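Side-chain contacts in periplasmic solute binding protein (Candidatus liberibacter, PDB 4CL2), which probably captures manganese or zinc ions in the periplasm and hands them to an ABC-type metal uptake transporter: residues L62-T67 / H106-L111; F168-G173 / G242-D247; Y188-N193 / D226-Q231; F217-S222 / L267-D272. All coordinates share one frame; numbering follows the deposited sequence.

Contact 1 of 4, residues L62-T67 / H106-L111. With MN (manganese (II) ion), chain L.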
loop_
_atom_site.group_PDB
_atom_site.type_symbol
_atom_site.label_atom_id
_atom_site.label_comp_id
_atom_site.label_asym_id
_atom_site.label_seq_id
_atom_site.Cartn_x
_atom_site.Cartn_y
_atom_site.Cartn_z
ATOM N N LEU A 62 10.785 0.296 -3.871
ATOM C CA LEU A 62 11.033 0.269 -2.420
ATOM C C LEU A 62 11.215 -1.180 -1.920
ATOM O O LEU A 62 10.710 -1.566 -0.874
ATOM C CB LEU A 62 9.938 1.029 -1.679
ATOM C CG LEU A 62 9.720 2.459 -2.159
ATOM C CD1 LEU A 62 8.459 3.065 -1.501
ATOM C CD2 LEU A 62 10.900 3.424 -2.034
ATOM N N HIS A 63 11.879 -1.959 -2.782
ATOM C CA HIS A 63 12.179 -3.364 -2.571
ATOM C C HIS A 63 10.986 -4.308 -2.451
ATOM O O HIS A 63 11.208 -5.452 -2.034
ATOM C CB HIS A 63 13.111 -3.530 -1.342
ATOM C CG HIS A 63 14.463 -2.969 -1.555
ATOM N ND1 HIS A 63 15.519 -3.233 -0.716
ATOM C CD2 HIS A 63 14.957 -2.172 -2.539
ATOM C CE1 HIS A 63 16.607 -2.642 -1.180
ATOM N NE2 HIS A 63 16.300 -2.007 -2.290
ATOM N N LEU A 64 9.774 -3.887 -2.792
ATOM C CA LEU A 64 8.597 -4.751 -2.598
ATOM C C LEU A 64 8.783 -6.049 -3.405
ATOM O O LEU A 64 8.450 -7.175 -2.954
ATOM C CB LEU A 64 7.305 -4.069 -3.008
ATOM C CG LEU A 64 6.067 -4.897 -2.820
ATOM C CD1 LEU A 64 5.817 -5.104 -1.348
ATOM C CD2 LEU A 64 4.915 -4.230 -3.487
ATOM N N GLU A 65 9.334 -5.866 -4.595
ATOM C CA GLU A 65 9.527 -6.957 -5.546
ATOM C C GLU A 65 10.847 -7.659 -5.467
ATOM O O GLU A 65 11.198 -8.495 -6.351
ATOM C CB GLU A 65 9.287 -6.435 -6.988
ATOM C CG GLU A 65 7.874 -5.907 -7.233
ATOM C CD GLU A 65 7.645 -4.429 -6.902
ATOM O OE1 GLU A 65 8.647 -3.684 -6.698
ATOM O OE2 GLU A 65 6.453 -4.055 -6.940
ATOM N N GLU A 66 11.652 -7.385 -4.456
ATOM C CA GLU A 66 13.062 -7.793 -4.527
ATOM C C GLU A 66 13.236 -9.304 -4.762
ATOM O O GLU A 66 14.169 -9.703 -5.426
ATOM C CB GLU A 66 13.802 -7.344 -3.245
ATOM C CG GLU A 66 13.317 -8.002 -1.987
ATOM C CD GLU A 66 13.942 -7.396 -0.713
ATOM O OE1 GLU A 66 15.048 -6.826 -0.789
ATOM O OE2 GLU A 66 13.288 -7.469 0.336
ATOM N N THR A 67 12.352 -10.103 -4.214
ATOM C CA THR A 67 12.512 -11.555 -4.317
ATOM C C THR A 67 12.135 -12.104 -5.674
ATOM O O THR A 67 12.586 -13.217 -5.996
ATOM C CB THR A 67 11.692 -12.336 -3.290
ATOM O OG1 THR A 67 10.318 -12.201 -3.545
ATOM C CG2 THR A 67 12.111 -11.953 -1.858
ATOM N N HIS A 106 5.560 0.513 1.960
ATOM C CA HIS A 106 4.126 0.752 2.057
ATOM C C HIS A 106 3.726 2.206 1.715
ATOM O O HIS A 106 2.873 2.788 2.381
ATOM C CB HIS A 106 3.610 0.457 3.438
ATOM C CG HIS A 106 3.821 -0.973 3.844
ATOM N ND1 HIS A 106 4.919 -1.372 4.587
ATOM C CD2 HIS A 106 3.026 -2.067 3.713
ATOM C CE1 HIS A 106 4.822 -2.677 4.847
ATOM N NE2 HIS A 106 3.687 -3.114 4.326
ATOM N N ALA A 107 4.285 2.709 0.652
ATOM C CA ALA A 107 4.111 4.147 0.281
ATOM C C ALA A 107 2.693 4.441 -0.167
ATOM O O ALA A 107 2.262 5.627 -0.099
ATOM C CB ALA A 107 5.095 4.494 -0.844
ATOM N N TRP A 108 1.937 3.434 -0.590
ATOM C CA TRP A 108 0.558 3.629 -1.018
ATOM C C TRP A 108 -0.459 4.013 0.062
ATOM O O TRP A 108 -1.543 4.439 -0.284
ATOM C CB TRP A 108 0.016 2.403 -1.798
ATOM C CG TRP A 108 -0.010 1.151 -0.969
ATOM C CD1 TRP A 108 -1.002 0.784 -0.091
ATOM C CD2 TRP A 108 1.023 0.180 -0.834
ATOM N NE1 TRP A 108 -0.661 -0.404 0.541
ATOM C CE2 TRP A 108 0.586 -0.774 0.119
ATOM C CE3 TRP A 108 2.281 0.006 -1.437
ATOM C CZ2 TRP A 108 1.333 -1.897 0.442
ATOM C CZ3 TRP A 108 3.031 -1.096 -1.128
ATOM C CH2 TRP A 108 2.572 -2.062 -0.177
ATOM N N MET A 109 -0.049 3.875 1.323
ATOM C CA MET A 109 -0.929 4.188 2.465
ATOM C C MET A 109 -0.766 5.675 2.816
ATOM O O MET A 109 -0.111 6.040 3.771
ATOM C CB MET A 109 -0.651 3.317 3.677
ATOM C CG MET A 109 -0.900 1.851 3.456
ATOM S SD MET A 109 -2.566 1.417 2.990
ATOM C CE MET A 109 -3.546 2.046 4.365
ATOM N N SER A 110 -1.251 6.526 1.925
ATOM C CA SER A 110 -1.031 7.953 2.005
ATOM C C SER A 110 -1.872 8.605 0.915
ATOM O O SER A 110 -1.927 8.152 -0.233
ATOM C CB SER A 110 0.453 8.318 1.820
ATOM O OG SER A 110 0.711 9.624 1.324
ATOM N N LEU A 111 -2.475 9.716 1.273
ATOM C CA LEU A 111 -3.317 10.477 0.336
ATOM C C LEU A 111 -2.399 11.182 -0.662
ATOM O O LEU A 111 -2.631 11.140 -1.864
ATOM C CB LEU A 111 -4.237 11.475 1.109
ATOM C CG LEU A 111 -5.033 12.453 0.185
ATOM C CD1 LEU A 111 -5.878 11.640 -0.732
ATOM C CD2 LEU A 111 -5.877 13.292 1.154
HETATM MN MN MN L . 3.572 -5.481 3.923
#
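Trp108, whose ring atom CZ3 lies 4.4 Å from Leu64 CD2, donates its NE1 to the backbone O of Val246. The contact lies in the cleft of a two-lobed periplasmic solute-binding fold: 62-67 belongs to the loop after strand 56-59, and the loop segment 106-111 leads into helix 111-128. Trp108 CB starts out beside the other segment rather than at it, but a chi1 of 62° sets CG between the backbone N and the carbonyl carbon and swings the six-membered part of the indole to Leu64, which approaches it obliquely. One face of that indole carries His106 CA, 3.8 Å above the plane and offset toward the rim. His106, whose CB points away from 62-67, binds manganese through NE2 at 2.4 Å, while its ND1 is hydrogen-bonded to Asn104 OD1, a second bond that helps fix the ring's rotation. Two turns shape the segments: His63 to Glu66 and His106 to Met109 are both type I, the latter closed by Met109 N to His106 O at 3.3 Å. Tyr177 of helix 176-182 packs on both Leu62 and Ala107. Between those two, a single methyl pair makes the touch, Leu62 CD1 against Ala107 CB at 3.7 Å.

Contact 2 of 4, residues F168-G173 / G242-D247. With MN (manganese (II) ion), chain L; SO4 (sulfate ion), chain F.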
loop_
_atom_site.group_PDB
_atom_site.type_symbol
_atom_site.label_atom_id
_atom_site.label_comp_id
_atom_site.label_asym_id
_atom_site.label_seq_id
_atom_site.Cartn_x
_atom_site.Cartn_y
_atom_site.Cartn_z
ATOM N N PHE A 168 -0.143 6.128 15.424
ATOM C CA PHE A 168 -0.706 5.033 14.601
ATOM C C PHE A 168 0.127 3.813 15.032
ATOM O O PHE A 168 1.332 3.803 14.762
ATOM C CB PHE A 168 -0.521 5.213 13.121
ATOM C CG PHE A 168 -1.363 6.282 12.509
ATOM C CD1 PHE A 168 -2.562 6.693 13.089
ATOM C CD2 PHE A 168 -0.941 6.881 11.332
ATOM C CE1 PHE A 168 -3.298 7.694 12.462
ATOM C CE2 PHE A 168 -1.693 7.874 10.727
ATOM C CZ PHE A 168 -2.870 8.267 11.306
ATOM N N VAL A 169 -0.491 2.867 15.722
ATOM C CA VAL A 169 0.225 1.656 16.254
ATOM C C VAL A 169 -0.328 0.361 15.646
ATOM O O VAL A 169 -1.496 0.072 15.723
ATOM C CB VAL A 169 0.144 1.572 17.776
ATOM C CG1 VAL A 169 0.955 0.386 18.338
ATOM C CG2 VAL A 169 0.647 2.884 18.372
ATOM N N THR A 170 0.538 -0.335 14.964
ATOM C CA THR A 170 0.121 -1.444 14.128
ATOM C C THR A 170 1.063 -2.609 14.395
ATOM O O THR A 170 1.976 -2.506 15.224
ATOM C CB THR A 170 0.154 -1.127 12.647
ATOM O OG1 THR A 170 1.467 -0.701 12.328
ATOM C CG2 THR A 170 -0.831 -0.046 12.277
ATOM N N SER A 171 0.817 -3.718 13.706
ATOM C CA SER A 171 1.644 -4.906 13.919
ATOM C C SER A 171 2.829 -4.778 12.932
ATOM O O SER A 171 3.976 -4.646 13.392
ATOM C CB SER A 171 0.792 -6.192 13.664
ATOM O OG SER A 171 -0.196 -6.270 14.700
ATOM N N GLU A 172 2.570 -4.944 11.668
ATOM C CA GLU A 172 3.546 -4.582 10.629
ATOM C C GLU A 172 3.691 -3.067 10.536
ATOM O O GLU A 172 2.747 -2.335 10.818
ATOM C CB GLU A 172 3.082 -5.096 9.258
ATOM C CG GLU A 172 4.183 -5.057 8.206
ATOM C CD GLU A 172 3.678 -5.351 6.797
ATOM O OE1 GLU A 172 2.581 -4.956 6.433
ATOM O OE2 GLU A 172 4.391 -5.905 6.008
ATOM N N GLY A 173 4.879 -2.581 10.137
ATOM C CA GLY A 173 5.067 -1.100 9.942
ATOM C C GLY A 173 4.427 -0.602 8.665
ATOM O O GLY A 173 5.090 -0.002 7.787
ATOM N N GLY A 242 -8.500 -3.908 16.140
ATOM C CA GLY A 242 -9.021 -4.759 15.046
ATOM C C GLY A 242 -8.115 -4.802 13.823
ATOM O O GLY A 242 -6.939 -4.414 13.906
ATOM N N VAL A 243 -8.662 -5.231 12.685
ATOM C CA VAL A 243 -7.951 -5.536 11.464
ATOM C C VAL A 243 -8.020 -4.466 10.411
ATOM O O VAL A 243 -9.107 -4.049 10.009
ATOM C CB VAL A 243 -8.479 -6.844 10.832
ATOM C CG1 VAL A 243 -7.715 -7.168 9.573
ATOM C CG2 VAL A 243 -8.407 -8.013 11.790
ATOM N N LEU A 244 -6.869 -4.008 9.930
ATOM C CA LEU A 244 -6.771 -3.083 8.803
ATOM C C LEU A 244 -6.386 -3.837 7.538
ATOM O O LEU A 244 -5.795 -4.886 7.582
ATOM C CB LEU A 244 -5.687 -2.019 9.016
ATOM C CG LEU A 244 -5.838 -1.240 10.337
ATOM C CD1 LEU A 244 -4.618 -0.275 10.524
ATOM C CD2 LEU A 244 -7.130 -0.422 10.381
ATOM N N TYR A 245 -6.751 -3.244 6.406
ATOM C CA TYR A 245 -6.374 -3.788 5.056
ATOM C C TYR A 245 -5.307 -2.851 4.496
ATOM O O TYR A 245 -5.514 -1.615 4.256
ATOM C CB TYR A 245 -7.592 -3.804 4.108
ATOM C CG TYR A 245 -8.515 -4.933 4.413
ATOM C CD1 TYR A 245 -9.364 -4.866 5.459
ATOM C CD2 TYR A 245 -8.434 -6.112 3.685
ATOM C CE1 TYR A 245 -10.183 -5.913 5.790
ATOM C CE2 TYR A 245 -9.243 -7.179 4.032
ATOM C CZ TYR A 245 -10.099 -7.059 5.072
ATOM O OH TYR A 245 -10.949 -8.093 5.475
ATOM N N VAL A 246 -4.108 -3.399 4.301
ATOM C CA VAL A 246 -2.937 -2.613 3.883
ATOM C C VAL A 246 -2.064 -3.255 2.792
ATOM O O VAL A 246 -1.589 -2.541 1.906
ATOM C CB VAL A 246 -2.048 -2.197 5.059
ATOM C CG1 VAL A 246 -2.798 -1.343 6.055
ATOM C CG2 VAL A 246 -1.442 -3.394 5.752
ATOM N N ASP A 247 -1.882 -4.579 2.800
ATOM C CA ASP A 247 -0.864 -5.221 1.946
ATOM C C ASP A 247 -1.416 -5.819 0.671
ATOM O O ASP A 247 -0.643 -6.191 -0.196
ATOM C CB ASP A 247 -0.143 -6.307 2.722
ATOM C CG ASP A 247 0.874 -5.742 3.711
ATOM O OD1 ASP A 247 1.272 -4.591 3.525
ATOM O OD2 ASP A 247 1.197 -6.481 4.664
HETATM MN MN MN L . 3.572 -5.481 3.923
HETATM S S SO4 F . -10.261 -11.003 2.431
HETATM O O1 SO4 F . -9.436 -10.469 3.513
HETATM O O2 SO4 F . -10.353 -12.446 2.761
HETATM O O3 SO4 F . -9.645 -10.860 1.116
HETATM O O4 SO4 F . -11.668 -10.503 2.457
#
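Glu172 and Asp247 meet at the manganese ion, their side chains arriving from opposite directions and their carboxylate planes standing 82° apart. Glu172 OE2 binds the metal at 2.3 Å and Asp247 OD1 at 2.5 Å, and each acid adds its other oxygen, Glu172 OE1 and Asp247 OD2, at a longer 2.7 Å. Those two longer-held oxygens are themselves 2.7 Å apart, a close pairing of acids that the shared cation probably eases. His106 NE2 adds the third residue of the site. Glu172 reaches it with CG anti to the backbone N (chi1 -166°) and an extended chain beyond, and Asn193 N holds its OE2. Behind the first shell, Thr170 OG1 donates to Glu172 O at 2.6 Å, while Glu221 takes the backbone N of Ser171 on OE2 and that of Glu172 on OE1, which helps hold the corner the chain turns at Ser171. Further from the metal, Thr170 CG2 touches Leu244 CD1 at 4.2 Å, the two side chains crossing at about a right angle. Strand 217-221 lies between the two segments, bonded through its backbone to strands 167-170 and 239-244, and helix 259-274 covers Phe168 and Leu244.

Contact 3 of 4, residues Y188-N193 / D226-Q231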
loop_
_atom_site.group_PDB
_atom_site.type_symbol
_atom_site.label_atom_id
_atom_site.label_comp_id
_atom_site.label_asym_id
_atom_site.label_seq_id
_atom_site.Cartn_x
_atom_site.Cartn_y
_atom_site.Cartn_z
ATOM N N TYR A 188 5.249 0.129 15.817
ATOM C CA TYR A 188 4.876 -1.147 15.225
ATOM C C TYR A 188 5.746 -2.243 15.786
ATOM O O TYR A 188 6.756 -1.978 16.458
ATOM C CB TYR A 188 4.874 -1.136 13.698
ATOM C CG TYR A 188 6.113 -0.556 13.091
ATOM C CD1 TYR A 188 7.251 -1.328 12.927
ATOM C CD2 TYR A 188 6.170 0.806 12.747
ATOM C CE1 TYR A 188 8.411 -0.774 12.376
ATOM C CE2 TYR A 188 7.326 1.362 12.224
ATOM C CZ TYR A 188 8.403 0.581 12.000
ATOM O OH TYR A 188 9.524 1.179 11.469
ATOM N N LEU A 189 5.356 -3.485 15.489
ATOM C CA LEU A 189 6.030 -4.679 16.062
ATOM C C LEU A 189 7.112 -5.301 15.135
ATOM O O LEU A 189 8.066 -5.918 15.634
ATOM C CB LEU A 189 4.955 -5.722 16.424
ATOM C CG LEU A 189 3.797 -5.222 17.271
ATOM C CD1 LEU A 189 2.849 -6.363 17.683
ATOM C CD2 LEU A 189 4.300 -4.554 18.518
ATOM N N TRP A 190 6.939 -5.163 13.830
ATOM C CA TRP A 190 7.934 -5.563 12.811
ATOM C C TRP A 190 7.762 -4.726 11.576
ATOM O O TRP A 190 6.662 -4.377 11.190
ATOM C CB TRP A 190 7.875 -7.107 12.535
ATOM C CG TRP A 190 6.483 -7.585 12.122
ATOM C CD1 TRP A 190 5.939 -7.493 10.895
ATOM C CD2 TRP A 190 5.454 -8.132 12.971
ATOM N NE1 TRP A 190 4.660 -8.014 10.909
ATOM C CE2 TRP A 190 4.337 -8.393 12.166
ATOM C CE3 TRP A 190 5.381 -8.433 14.303
ATOM C CZ2 TRP A 190 3.159 -8.920 12.678
ATOM C CZ3 TRP A 190 4.208 -9.013 14.812
ATOM C CH2 TRP A 190 3.124 -9.254 13.980
ATOM N N PRO A 191 8.863 -4.387 10.868
ATOM C CA PRO A 191 8.766 -3.442 9.709
ATOM C C PRO A 191 7.957 -3.971 8.506
ATOM O O PRO A 191 7.111 -3.261 7.925
ATOM C CB PRO A 191 10.253 -3.273 9.278
ATOM C CG PRO A 191 11.059 -3.766 10.432
ATOM C CD PRO A 191 10.259 -4.782 11.181
ATOM N N ILE A 192 8.225 -5.230 8.164
ATOM C CA ILE A 192 7.657 -5.971 7.034
ATOM C C ILE A 192 7.290 -7.423 7.446
ATOM O O ILE A 192 7.969 -8.062 8.230
ATOM C CB ILE A 192 8.641 -5.978 5.824
ATOM C CG1 ILE A 192 9.134 -4.547 5.543
ATOM C CG2 ILE A 192 7.962 -6.517 4.564
ATOM C CD1 ILE A 192 10.173 -4.429 4.432
ATOM N N ASN A 193 6.117 -7.892 6.992
ATOM C CA ASN A 193 5.672 -9.263 7.234
ATOM C C ASN A 193 6.635 -10.237 6.515
ATOM O O ASN A 193 6.985 -10.046 5.319
ATOM C CB ASN A 193 4.232 -9.525 6.704
ATOM C CG ASN A 193 3.163 -8.667 7.376
ATOM O OD1 ASN A 193 3.215 -8.387 8.564
ATOM N ND2 ASN A 193 2.142 -8.287 6.603
ATOM N N ASP A 226 -3.392 -11.710 14.413
ATOM C CA ASP A 226 -3.787 -10.778 15.458
ATOM C C ASP A 226 -3.209 -11.056 16.822
ATOM O O ASP A 226 -3.436 -10.301 17.742
ATOM C CB ASP A 226 -5.319 -10.615 15.550
ATOM C CG ASP A 226 -6.052 -11.856 16.025
ATOM O OD1 ASP A 226 -5.440 -12.873 16.421
ATOM O OD2 ASP A 226 -7.292 -11.781 16.103
ATOM N N GLN A 227 -2.505 -12.168 16.977
ATOM C CA GLN A 227 -2.099 -12.574 18.319
ATOM C C GLN A 227 -1.057 -11.614 18.935
ATOM O O GLN A 227 -1.177 -11.225 20.094
ATOM C CB GLN A 227 -1.659 -14.060 18.331
ATOM C CG GLN A 227 -2.804 -15.003 17.967
ATOM C CD GLN A 227 -2.555 -16.454 18.395
ATOM O OE1 GLN A 227 -2.400 -16.745 19.588
ATOM N NE2 GLN A 227 -2.508 -17.364 17.428
ATOM N N PRO A 228 -0.049 -11.223 18.166
ATOM C CA PRO A 228 0.881 -10.266 18.747
ATOM C C PRO A 228 0.238 -8.942 19.217
ATOM O O PRO A 228 0.510 -8.538 20.328
ATOM C CB PRO A 228 1.890 -10.059 17.611
ATOM C CG PRO A 228 1.879 -11.375 16.885
ATOM C CD PRO A 228 0.412 -11.677 16.850
ATOM N N ALA A 229 -0.643 -8.367 18.408
ATOM C CA ALA A 229 -1.290 -7.127 18.773
ATOM C C ALA A 229 -2.121 -7.310 20.008
ATOM O O ALA A 229 -2.132 -6.465 20.917
ATOM C CB ALA A 229 -2.120 -6.580 17.589
ATOM N N LYS A 230 -2.836 -8.423 20.073
ATOM C CA LYS A 230 -3.633 -8.671 21.252
ATOM C C LYS A 230 -2.796 -8.825 22.512
ATOM O O LYS A 230 -3.147 -8.349 23.603
ATOM C CB LYS A 230 -4.550 -9.859 21.030
ATOM C CG LYS A 230 -5.642 -9.555 20.001
ATOM C CD LYS A 230 -6.537 -10.783 19.768
ATOM C CE LYS A 230 -7.828 -10.409 19.046
ATOM N NZ LYS A 230 -8.679 -11.605 18.778
ATOM N N GLN A 231 -1.704 -9.561 22.381
ATOM C CA GLN A 231 -0.794 -9.708 23.499
ATOM C C GLN A 231 -0.265 -8.345 23.967
ATOM O O GLN A 231 -0.227 -8.089 25.167
ATOM C CB GLN A 231 0.389 -10.561 23.073
ATOM C CG GLN A 231 1.374 -10.783 24.190
ATOM C CD GLN A 231 0.730 -11.492 25.406
ATOM O OE1 GLN A 231 -0.168 -12.336 25.260
ATOM N NE2 GLN A 231 1.183 -11.151 26.585
#
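Pro228 is the residue most covered here, its CB touched by both Leu189 and Trp190. It sits in the first turn of helix 227-236, the helix of a beta-alpha-beta unit whose parallel strands are 217-221 and 239-244. The other segment is the loop that runs from strand 185-188 toward the metal cleft. Leu189 points toward the helix: its CD1 lies 3.8 Å from Pro228 CB and also comes within 4.1 Å of Ala229 N, an apolar methyl lying beside the backbone of the first turn. Trp190 begins from a CB directed past the helix, and a chi1 of 56°, which tucks CG into the gap between N and C, carries the benzo end of the indole over to the proline. There the ring presents an edge, with Pro228 CB near the ring plane and 3.8 Å from CZ3, while Pro228 CG is equally far from CH2; the two side chains cross at about a right angle. Arg198 makes a cation-pi interaction with the indole, and Leu189 also packs on Ile218 and Ala206. At the opposite end of the indole, NE1 donates to Asn193 OD1 at 2.8 Å, with an N-H...O angle of 171° and the acceptor only 6° out of the ring plane. The same Asn193 OD1 also receives Asn224 ND2, two donors on one buried oxygen.

Contact 4 of 4, residues F217-S222 / L267-D272; sequences FIFSES and LTKIVD
Phe219 alone carries the strand's side of this apolar contact, packing its ring against Lys269 and Ile270 of helix 259-274. The end of the ring makes the touch: CZ stands 4.0 Å from Ile270 CA and 4.2 Å from Ile270 CG1, and CE1 lies 4.3 Å from Lys269 CG. Both helix residues come obliquely to the ring. Phe219 has CG anti to its carbonyl carbon (chi1 -60°), and with CB already aimed at the helix the phenyl reaches as far as the helix backbone. Lys269 contributes only the aliphatic part of its chain, at the border of the buried patch, whereas Ile270 is buried.

Polar bonds do not cross between the segments but brace each of them. Within the helix, Val271 N bonds to Leu267 O at 2.9 Å and Asp272 N to Thr268 O at 2.9 Å. Asp272 OD1 forms a salt bridge with Arg157 of helix 133-158, and Ser220 OG on the strand is hydrogen-bonded to Tyr240 OH.

The whole is a helix laid on a sheet, about 13 Å from the manganese ion at the Phe219 side chain. Strand 217-221 is paired through its backbone with strand 239-244, and by Phe219 with Val169 of strand 167-170. Phe219 and Lys269 both touch Leu244, Ile270 packs on Phe168, and helix 133-158 packs on helix 259-274 through Leu267, Thr268 and Val271.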
loop_
_atom_site.group_PDB
_atom_site.type_symbol
_atom_site.label_atom_id
_atom_site.label_comp_id
_atom_site.label_asym_id
_atom_site.label_seq_id
_atom_site.Cartn_x
_atom_site.Cartn_y
_atom_site.Cartn_z
ATOM N N PHE A 217 -4.720 2.216 21.523
ATOM C CA PHE A 217 -5.073 1.188 20.524
ATOM C C PHE A 217 -3.880 0.675 19.746
ATOM O O PHE A 217 -2.941 1.432 19.346
ATOM C CB PHE A 217 -6.147 1.733 19.530
ATOM C CG PHE A 217 -7.507 1.891 20.159
ATOM C CD1 PHE A 217 -8.403 0.830 20.183
ATOM C CD2 PHE A 217 -7.866 3.103 20.708
ATOM C CE1 PHE A 217 -9.650 0.981 20.780
ATOM C CE2 PHE A 217 -9.104 3.277 21.328
ATOM C CZ PHE A 217 -9.987 2.205 21.375
ATOM N N ILE A 218 -3.970 -0.618 19.433
ATOM C CA ILE A 218 -3.058 -1.259 18.479
ATOM C C ILE A 218 -3.818 -2.150 17.508
ATOM O O ILE A 218 -4.667 -2.911 17.949
ATOM C CB ILE A 218 -1.916 -2.076 19.213
ATOM C CG1 ILE A 218 -0.985 -2.775 18.191
ATOM C CG2 ILE A 218 -2.510 -3.003 20.246
ATOM C CD1 ILE A 218 0.295 -3.341 18.835
ATOM N N PHE A 219 -3.508 -2.058 16.225
ATOM C CA PHE A 219 -4.185 -2.818 15.158
ATOM C C PHE A 219 -3.349 -3.988 14.681
ATOM O O PHE A 219 -2.104 -4.056 14.913
ATOM C CB PHE A 219 -4.420 -1.939 13.956
ATOM C CG PHE A 219 -5.287 -0.733 14.235
ATOM C CD1 PHE A 219 -6.674 -0.854 14.203
ATOM C CD2 PHE A 219 -4.729 0.483 14.573
ATOM C CE1 PHE A 219 -7.488 0.243 14.466
ATOM C CE2 PHE A 219 -5.533 1.592 14.809
ATOM C CZ PHE A 219 -6.905 1.460 14.765
ATOM N N SER A 220 -4.016 -4.943 14.076
ATOM C CA SER A 220 -3.358 -5.884 13.156
ATOM C C SER A 220 -3.864 -5.759 11.778
ATOM O O SER A 220 -4.675 -4.877 11.491
ATOM C CB SER A 220 -3.443 -7.333 13.691
ATOM O OG SER A 220 -4.811 -7.799 13.676
ATOM N N GLU A 221 -3.355 -6.575 10.856
ATOM C CA GLU A 221 -3.641 -6.424 9.480
ATOM C C GLU A 221 -4.129 -7.719 8.804
ATOM O O GLU A 221 -3.987 -8.792 9.334
ATOM C CB GLU A 221 -2.459 -5.780 8.740
ATOM C CG GLU A 221 -2.026 -4.441 9.382
ATOM C CD GLU A 221 -0.979 -4.561 10.500
ATOM O OE1 GLU A 221 0.015 -5.155 10.288
ATOM O OE2 GLU A 221 -1.164 -4.027 11.582
ATOM N N SER A 222 -4.706 -7.569 7.620
ATOM C CA SER A 222 -5.546 -8.663 7.063
ATOM C C SER A 222 -4.705 -9.857 6.603
ATOM O O SER A 222 -5.218 -10.978 6.523
ATOM C CB SER A 222 -6.387 -8.179 5.890
ATOM O OG SER A 222 -5.577 -7.754 4.764
ATOM N N LEU A 267 -8.608 3.865 6.783
ATOM C CA LEU A 267 -8.631 5.153 7.418
ATOM C C LEU A 267 -9.912 5.369 8.237
ATOM O O LEU A 267 -9.900 5.992 9.294
ATOM C CB LEU A 267 -8.390 6.246 6.433
ATOM C CG LEU A 267 -6.905 6.489 6.071
ATOM C CD1 LEU A 267 -6.128 5.333 5.559
ATOM C CD2 LEU A 267 -6.906 7.643 5.029
ATOM N N THR A 268 -11.055 4.857 7.750
ATOM C CA THR A 268 -12.284 4.924 8.554
ATOM C C THR A 268 -12.130 4.225 9.862
ATOM O O THR A 268 -12.503 4.700 10.939
ATOM C CB THR A 268 -13.526 4.404 7.715
ATOM O OG1 THR A 268 -13.756 5.206 6.577
ATOM C CG2 THR A 268 -14.752 4.360 8.582
ATOM N N LYS A 269 -11.562 3.019 9.836
ATOM C CA LYS A 269 -11.397 2.261 11.008
ATOM C C LYS A 269 -10.436 2.952 12.021
ATOM O O LYS A 269 -10.661 3.020 13.193
ATOM C CB LYS A 269 -10.937 0.839 10.657
ATOM C CG LYS A 269 -10.910 -0.040 11.868
ATOM C CD LYS A 269 -10.998 -1.508 11.472
ATOM C CE LYS A 269 -11.005 -2.340 12.711
ATOM N NZ LYS A 269 -12.338 -2.304 13.416
ATOM N N ILE A 270 -9.365 3.538 11.466
ATOM C CA ILE A 270 -8.455 4.296 12.328
ATOM C C ILE A 270 -9.142 5.487 13.001
ATOM O O ILE A 270 -9.085 5.621 14.208
ATOM C CB ILE A 270 -7.247 4.742 11.515
ATOM C CG1 ILE A 270 -6.449 3.513 11.091
ATOM C CG2 ILE A 270 -6.424 5.740 12.359
ATOM C CD1 ILE A 270 -5.413 3.868 10.056
ATOM N N VAL A 271 -9.874 6.280 12.219
ATOM C CA VAL A 271 -10.469 7.490 12.786
ATOM C C VAL A 271 -11.557 7.104 13.768
ATOM O O VAL A 271 -11.723 7.721 14.821
ATOM C CB VAL A 271 -10.946 8.494 11.701
ATOM C CG1 VAL A 271 -12.086 8.016 10.900
ATOM C CG2 VAL A 271 -11.402 9.792 12.320
ATOM N N ASP A 272 -12.252 5.996 13.483
ATOM C CA ASP A 272 -13.344 5.548 14.398
ATOM C C ASP A 272 -12.835 5.037 15.699
ATOM O O ASP A 272 -13.552 4.939 16.687
ATOM C CB ASP A 272 -14.206 4.471 13.736
ATOM C CG ASP A 272 -15.135 5.016 12.736
ATOM O OD1 ASP A 272 -15.216 6.286 12.559
ATOM O OD2 ASP A 272 -15.661 4.227 11.919
#

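Contact 1 closes along the chain before the others open; its centre lies 14 to 19 Å from theirs, and it meets contact 2 at the manganese ion and through Trp108 NE1 on Val246 O. Contacts 2, 3 and 4 gather in the C-terminal lobe, around strands 167-170, 185-188, 217-221 and 239-244. Contact 3 is nested in the loop that contact 2 closes, whereas the segments of contact 4 alternate with those of both. Contacts 2 and 4 are 7 Å apart at their centres and share neighbouring strands; contacts 2 and 3 are 8 Å apart. The loops carrying Glu172 and Asp247 thus follow strands of this lobe, with His106 coming from contact 1.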